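Long-range contacts in glycosyltransferase Gtf1 (Streptococcus gordonii, PDB 5E9T), which is a glycosyltransferase of the GT-B clan that carries an extended beta-sheet domain and assembles with the stabilizing protein Gtf2: residues 110-115 and 129-134; 251-256 and 290-295. The protein carries 1 engineered substitution. All coordinates share one frame; numbering follows the deposited sequence.

Contact 1. Residues 110-115 and 129-134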
loop_
_atom_site.group_PDB
_atom_site.type_symbol
_atom_site.label_atom_id
_atom_site.label_comp_id
_atom_site.label_asym_id
_atom_site.label_seq_id
_atom_site.Cartn_x
_atom_site.Cartn_y
_atom_site.Cartn_z
ATOM N N ASP A 110 -9.597 -32.105 -31.948
ATOM C CA ASP A 110 -9.177 -32.483 -30.590
ATOM C C ASP A 110 -9.580 -31.420 -29.563
ATOM O O ASP A 110 -8.758 -30.913 -28.796
ATOM C CB ASP A 110 -7.671 -32.766 -30.524
ATOM C CG ASP A 110 -7.272 -33.531 -29.270
ATOM O OD1 ASP A 110 -8.167 -33.897 -28.480
ATOM O OD2 ASP A 110 -6.060 -33.766 -29.077
ATOM N N GLN A 111 -10.868 -31.076 -29.562
ATOM C CA GLN A 111 -11.438 -30.158 -28.587
ATOM C C GLN A 111 -12.837 -30.633 -28.224
ATOM O O GLN A 111 -13.537 -31.223 -29.048
ATOM C CB GLN A 111 -11.492 -28.715 -29.126
ATOM C CG GLN A 111 -12.551 -28.490 -30.201
ATOM C CD GLN A 111 -12.511 -27.091 -30.792
ATOM O OE1 GLN A 111 -11.437 -26.531 -31.019
ATOM N NE2 GLN A 111 -13.686 -26.522 -31.048
ATOM N N PHE A 112 -13.244 -30.386 -26.980
ATOM C CA PHE A 112 -14.621 -30.648 -26.587
ATOM C C PHE A 112 -15.103 -29.548 -25.651
ATOM O O PHE A 112 -14.311 -28.781 -25.096
ATOM C CB PHE A 112 -14.790 -32.042 -25.949
ATOM C CG PHE A 112 -14.101 -32.217 -24.621
ATOM C CD1 PHE A 112 -12.782 -32.639 -24.559
ATOM C CD2 PHE A 112 -14.790 -32.015 -23.432
ATOM C CE1 PHE A 112 -12.152 -32.826 -23.334
ATOM C CE2 PHE A 112 -14.167 -32.201 -22.208
ATOM C CZ PHE A 112 -12.847 -32.605 -22.160
ATOM N N ILE A 113 -16.425 -29.461 -25.508
ATOM C CA ILE A 113 -17.060 -28.486 -24.633
ATOM C C ILE A 113 -17.930 -29.229 -23.630
ATOM O O ILE A 113 -18.623 -30.191 -23.981
ATOM C CB ILE A 113 -17.886 -27.443 -25.419
ATOM C CG1 ILE A 113 -19.092 -28.085 -26.106
ATOM C CG2 ILE A 113 -17.016 -26.737 -26.444
ATOM C CD1 ILE A 113 -20.194 -27.099 -26.421
ATOM N N THR A 114 -17.875 -28.790 -22.376
ATOM C CA THR A 114 -18.588 -29.434 -21.279
ATOM C C THR A 114 -19.649 -28.469 -20.768
ATOM O O THR A 114 -19.324 -27.463 -20.129
ATOM C CB THR A 114 -17.615 -29.828 -20.171
ATOM O OG1 THR A 114 -16.621 -30.717 -20.695
ATOM C CG2 THR A 114 -18.345 -30.516 -19.063
ATOM N N CYS A 115 -20.913 -28.780 -21.039
ATOM C CA CYS A 115 -22.022 -27.939 -20.616
ATOM C C CYS A 115 -22.581 -28.453 -19.298
ATOM O O CYS A 115 -22.801 -29.657 -19.137
ATOM C CB CYS A 115 -23.126 -27.913 -21.674
ATOM S SG CYS A 115 -22.572 -27.560 -23.352
ATOM N N GLU A 129 -17.448 -25.208 -20.381
ATOM C CA GLU A 129 -15.994 -25.278 -20.368
ATOM C C GLU A 129 -15.501 -25.645 -21.762
ATOM O O GLU A 129 -16.051 -26.548 -22.398
ATOM C CB GLU A 129 -15.504 -26.301 -19.341
ATOM C CG GLU A 129 -15.574 -25.813 -17.904
ATOM C CD GLU A 129 -15.566 -26.945 -16.893
ATOM O OE1 GLU A 129 -15.684 -28.119 -17.305
ATOM O OE2 GLU A 129 -15.442 -26.656 -15.682
ATOM N N TYR A 130 -14.483 -24.935 -22.240
ATOM C CA TYR A 130 -13.846 -25.244 -23.515
ATOM C C TYR A 130 -12.520 -25.939 -23.236
ATOM O O TYR A 130 -11.624 -25.351 -22.621
ATOM C CB TYR A 130 -13.622 -23.983 -24.349
ATOM C CG TYR A 130 -14.881 -23.209 -24.646
ATOM C CD1 TYR A 130 -15.384 -22.296 -23.731
ATOM C CD2 TYR A 130 -15.568 -23.387 -25.840
ATOM C CE1 TYR A 130 -16.534 -21.581 -23.990
ATOM C CE2 TYR A 130 -16.725 -22.672 -26.110
ATOM C CZ TYR A 130 -17.200 -21.771 -25.177
ATOM O OH TYR A 130 -18.344 -21.048 -25.420
ATOM N N VAL A 131 -12.398 -27.182 -23.684
ATOM C CA VAL A 131 -11.203 -27.985 -23.460
ATOM C C VAL A 131 -10.512 -28.179 -24.800
ATOM O O VAL A 131 -11.127 -28.658 -25.760
ATOM C CB VAL A 131 -11.543 -29.333 -22.804
ATOM C CG1 VAL A 131 -10.280 -29.995 -22.258
ATOM C CG2 VAL A 131 -12.582 -29.136 -21.702
ATOM N N SER A 132 -9.239 -27.796 -24.868
ATOM C CA SER A 132 -8.424 -27.953 -26.066
ATOM C C SER A 132 -7.252 -28.868 -25.742
ATOM O O SER A 132 -6.403 -28.518 -24.915
ATOM C CB SER A 132 -7.920 -26.602 -26.579
ATOM O OG SER A 132 -6.795 -26.768 -27.426
ATOM N N ARG A 133 -7.211 -30.029 -26.397
ATOM C CA ARG A 133 -6.152 -31.019 -26.193
ATOM C C ARG A 133 -6.067 -31.421 -24.721
ATOM O O ARG A 133 -4.985 -31.500 -24.131
ATOM C CB ARG A 133 -4.806 -30.503 -26.712
ATOM C CG ARG A 133 -4.859 -30.029 -28.158
ATOM C CD ARG A 133 -3.523 -29.494 -28.649
ATOM N NE ARG A 133 -3.159 -28.234 -28.010
ATOM C CZ ARG A 133 -2.270 -27.378 -28.503
ATOM N NH1 ARG A 133 -1.659 -27.645 -29.650
ATOM N NH2 ARG A 133 -1.995 -26.253 -27.854
ATOM N N GLY A 134 -7.233 -31.665 -24.125
ATOM C CA GLY A 134 -7.302 -32.068 -22.735
ATOM C C GLY A 134 -6.988 -30.980 -21.735
ATOM O O GLY A 134 -6.758 -31.281 -20.562
#
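Phe-112 and Val-131 form a hydrogen-bonded antiparallel pair, the N-H of each bonding to the O of the other: Phe-112 N to Val-131 O at 3.0 Å, and Val-131 N to Phe-112 O at 2.9 Å. Thr-114 and Glu-129 form the next such pair, with Thr-114 N to Glu-129 O and Glu-129 N to Thr-114 O, so four amides and four carbonyls are satisfied between the strands. At the other end, Arg-133 N donates to Asp-110 O at 3.0 Å. In the non-hydrogen-bonded pairs Gln-111/Ser-132 and Ile-113/Tyr-130, the CA-H of Gln-111 and of Ile-113 reaches the carbonyl of the residue preceding its partner, Val-131 O and Glu-129 O, which also accept from Phe-112 N and Thr-114 N. This antiparallel hairpin of strands 111-117 and 125-132 lies inside the extended beta-sheet domain; at the start of strand 111-117, on the side of strand 101-106, Asp-110 and Gln-111 both face Tyr-106 in a G1 beta bulge. With chi1 at 67°, the Phe-112 ring swings over its neighbour, and Val-131 CB comes 3.7 Å from the ring centroid in a CH-pi contact. Thr-114 OG1 meets the edge of the same ring. On this side Glu-129 runs alongside Thr-114, its carboxylate divided between Tyr-116 OH through OE1 and a salt bridge to Lys-139 through OE2. On the other side Ile-113 CG2 touches Tyr-130 CD2 at 3.7 Å, while Tyr-130 OH bonds to Asp-140. Lys-174 NZ of the Gtf2 chain hydrogen-bonds to Gln-111 OE1; Asp-160 OD1 of that chain pairs with Ser-132 OG by a hydrogen bond and with Arg-133 NH2 by a salt bridge. Arg-133 crosses Asp-110 at about a right angle without a salt bridge, Asp-110 OD2 remaining 6.3 Å from Arg-133 NE.

Contact 2. Residues 251-256 and 290-295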
loop_
_atom_site.group_PDB
_atom_site.type_symbol
_atom_site.label_atom_id
_atom_site.label_comp_id
_atom_site.label_asym_id
_atom_site.label_seq_id
_atom_site.Cartn_x
_atom_site.Cartn_y
_atom_site.Cartn_z
ATOM N N SER A 251 -16.146 -13.972 29.992
ATOM C CA SER A 251 -16.279 -12.600 30.455
ATOM C C SER A 251 -16.204 -12.541 31.979
ATOM O O SER A 251 -16.017 -13.550 32.666
ATOM C CB SER A 251 -17.590 -11.989 29.956
ATOM O OG SER A 251 -17.687 -12.075 28.547
ATOM N N SER A 252 -16.342 -11.325 32.501
ATOM C CA SER A 252 -16.342 -11.057 33.931
ATOM C C SER A 252 -17.070 -9.739 34.148
ATOM O O SER A 252 -17.538 -9.105 33.199
ATOM C CB SER A 252 -14.917 -11.000 34.489
ATOM O OG SER A 252 -14.369 -9.701 34.330
ATOM N N ASP A 253 -17.165 -9.323 35.412
ATOM C CA ASP A 253 -17.645 -7.973 35.684
ATOM C C ASP A 253 -16.666 -6.927 35.167
ATOM O O ASP A 253 -17.066 -5.794 34.878
ATOM C CB ASP A 253 -17.887 -7.788 37.184
ATOM C CG ASP A 253 -19.367 -7.737 37.537
ATOM O OD1 ASP A 253 -20.194 -8.225 36.739
ATOM O OD2 ASP A 253 -19.704 -7.207 38.618
ATOM N N ASP A 254 -15.383 -7.286 35.053
ATOM C CA ASP A 254 -14.368 -6.354 34.571
ATOM C C ASP A 254 -14.329 -6.271 33.047
ATOM O O ASP A 254 -14.264 -5.174 32.482
ATOM C CB ASP A 254 -12.994 -6.762 35.106
ATOM C CG ASP A 254 -12.767 -6.309 36.528
ATOM O OD1 ASP A 254 -13.351 -5.278 36.922
ATOM O OD2 ASP A 254 -12.002 -6.982 37.251
ATOM N N TYR A 255 -14.367 -7.416 32.366
ATOM C CA TYR A 255 -14.099 -7.479 30.934
ATOM C C TYR A 255 -15.155 -8.324 30.243
ATOM O O TYR A 255 -15.453 -9.437 30.688
ATOM C CB TYR A 255 -12.711 -8.064 30.658
ATOM C CG TYR A 255 -11.573 -7.186 31.115
ATOM C CD1 TYR A 255 -11.500 -5.854 30.730
ATOM C CD2 TYR A 255 -10.575 -7.686 31.940
ATOM C CE1 TYR A 255 -10.459 -5.048 31.146
ATOM C CE2 TYR A 255 -9.533 -6.887 32.365
ATOM C CZ TYR A 255 -9.479 -5.569 31.966
ATOM O OH TYR A 255 -8.441 -4.770 32.386
ATOM N N ILE A 256 -15.701 -7.805 29.150
ATOM C CA ILE A 256 -16.705 -8.503 28.361
ATOM C C ILE A 256 -16.061 -8.972 27.065
ATOM O O ILE A 256 -15.245 -8.260 26.469
ATOM C CB ILE A 256 -17.925 -7.603 28.088
ATOM C CG1 ILE A 256 -19.112 -8.434 27.620
ATOM C CG2 ILE A 256 -17.597 -6.503 27.080
ATOM C CD1 ILE A 256 -20.314 -7.591 27.352
ATOM N N PHE A 290 -23.430 -2.691 27.265
ATOM C CA PHE A 290 -22.904 -1.423 26.784
ATOM C C PHE A 290 -22.669 -0.472 27.952
ATOM O O PHE A 290 -21.526 -0.123 28.256
ATOM C CB PHE A 290 -23.847 -0.822 25.740
ATOM C CG PHE A 290 -23.485 -1.193 24.327
ATOM C CD1 PHE A 290 -22.156 -1.240 23.934
ATOM C CD2 PHE A 290 -24.462 -1.511 23.399
ATOM C CE1 PHE A 290 -21.810 -1.583 22.640
ATOM C CE2 PHE A 290 -24.121 -1.856 22.103
ATOM C CZ PHE A 290 -22.794 -1.891 21.724
ATOM N N GLN A 291 -23.737 -0.097 28.661
ATOM C CA GLN A 291 -23.603 0.847 29.771
ATOM C C GLN A 291 -22.499 0.443 30.746
ATOM O O GLN A 291 -21.737 1.294 31.218
ATOM C CB GLN A 291 -24.934 0.985 30.512
ATOM C CG GLN A 291 -24.899 1.998 31.640
ATOM C CD GLN A 291 -24.284 3.314 31.206
ATOM O OE1 GLN A 291 -23.171 3.654 31.607
ATOM N NE2 GLN A 291 -25.007 4.061 30.379
ATOM N N HIS A 292 -22.394 -0.849 31.063
ATOM C CA HIS A 292 -21.427 -1.282 32.070
ATOM C C HIS A 292 -19.992 -1.251 31.543
ATOM O O HIS A 292 -19.121 -0.592 32.123
ATOM C CB HIS A 292 -21.781 -2.686 32.562
ATOM C CG HIS A 292 -20.939 -3.152 33.709
ATOM N ND1 HIS A 292 -20.666 -4.483 33.943
ATOM C CD2 HIS A 292 -20.314 -2.462 34.693
ATOM C CE1 HIS A 292 -19.906 -4.593 35.018
ATOM N NE2 HIS A 292 -19.677 -3.381 35.491
ATOM N N TYR A 293 -19.729 -1.960 30.440
ATOM C CA TYR A 293 -18.351 -2.282 30.070
ATOM C C TYR A 293 -17.654 -1.146 29.334
ATOM O O TYR A 293 -16.463 -0.903 29.551
ATOM C CB TYR A 293 -18.327 -3.555 29.236
ATOM C CG TYR A 293 -18.635 -4.767 30.066
ATOM C CD1 TYR A 293 -19.942 -5.196 30.242
ATOM C CD2 TYR A 293 -17.621 -5.460 30.712
ATOM C CE1 TYR A 293 -20.229 -6.299 31.015
ATOM C CE2 TYR A 293 -17.898 -6.567 31.484
ATOM C CZ TYR A 293 -19.205 -6.982 31.633
ATOM O OH TYR A 293 -19.492 -8.083 32.404
ATOM N N SER A 294 -18.358 -0.488 28.420
ATOM C CA SER A 294 -17.885 0.735 27.783
ATOM C C SER A 294 -19.052 1.699 27.774
ATOM O O SER A 294 -20.024 1.440 27.060
ATOM C CB SER A 294 -17.440 0.449 26.349
ATOM O OG SER A 294 -18.581 0.120 25.564
ATOM N N ASP A 295 -18.985 2.807 28.521
ATOM C CA ASP A 295 -20.212 3.586 28.620
ATOM C C ASP A 295 -20.509 4.156 27.244
ATOM O O ASP A 295 -19.782 5.010 26.730
ATOM C CB ASP A 295 -20.126 4.688 29.679
ATOM C CG ASP A 295 -21.355 5.641 29.657
ATOM O OD1 ASP A 295 -21.439 6.534 30.518
ATOM O OD2 ASP A 295 -22.237 5.515 28.787
#
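Ile-256 crosses the ring of Tyr-293 at about a right angle, its CB 3.4 Å from the ring centroid and 12° off the normal, a CH-pi contact centred on one face. CG1 of Ile-256 is anti to its backbone N (chi1 -164°), and the extended chain carries CD1 across to Tyr-293 CD1 at 3.8 Å, while the CG2 branch rests by Tyr-293 CG and CB. Tyr-293 holds CG anti to its carbonyl carbon, beside the backbone N (chi1 -71°), and in this orientation the ring reaches from the helix end to the loop. There its hydroxyl donates to Ser-252 O, although the modelled length is too short to be trusted. The opposite face of the tyrosine ring carries His-292 ND1, toward the rim, so the ring sits between isoleucine and imidazole. His-292 also brings CE1 near Asp-253 O. Ser-252 closes the turn locally: OG accepts from Asp-254 N at 2.7 Å and from Tyr-255 N at 3.0 Å, an ST turn and ST motif together, and its own N bonds to Tyr-255 O. Tyr-255 turns the other way, to Pro-58 O of the Gtf2 chain. Helix 280-293 links the parallel strands 274-277 and 299-302, a beta-alpha-beta crossover of a Rossmann-like GT-B domain.

The two contacts lie on opposite sides of the chain's centre, their nearest atoms about 45 Å apart, and share no strand or helix. Contact 1 is mostly buried and joins neighbouring strands of the antiparallel extended sheet, where regular main-chain bonding dominates and side chains pair by face. Contact 2 is partly buried and belongs to the parallel-sheet domain; one aromatic side chain from a helix end does most of the work, and the one polar link across it is doubtful in length. Both also meet Gtf2: contact 1 adds salt-bridge and hydrogen-bond partners to its packing, while contact 2 presents Tyr-255, whose ring meets His-57 and Phe-60 and whose OH bonds to Pro-58 O, all of the Gtf2 chain.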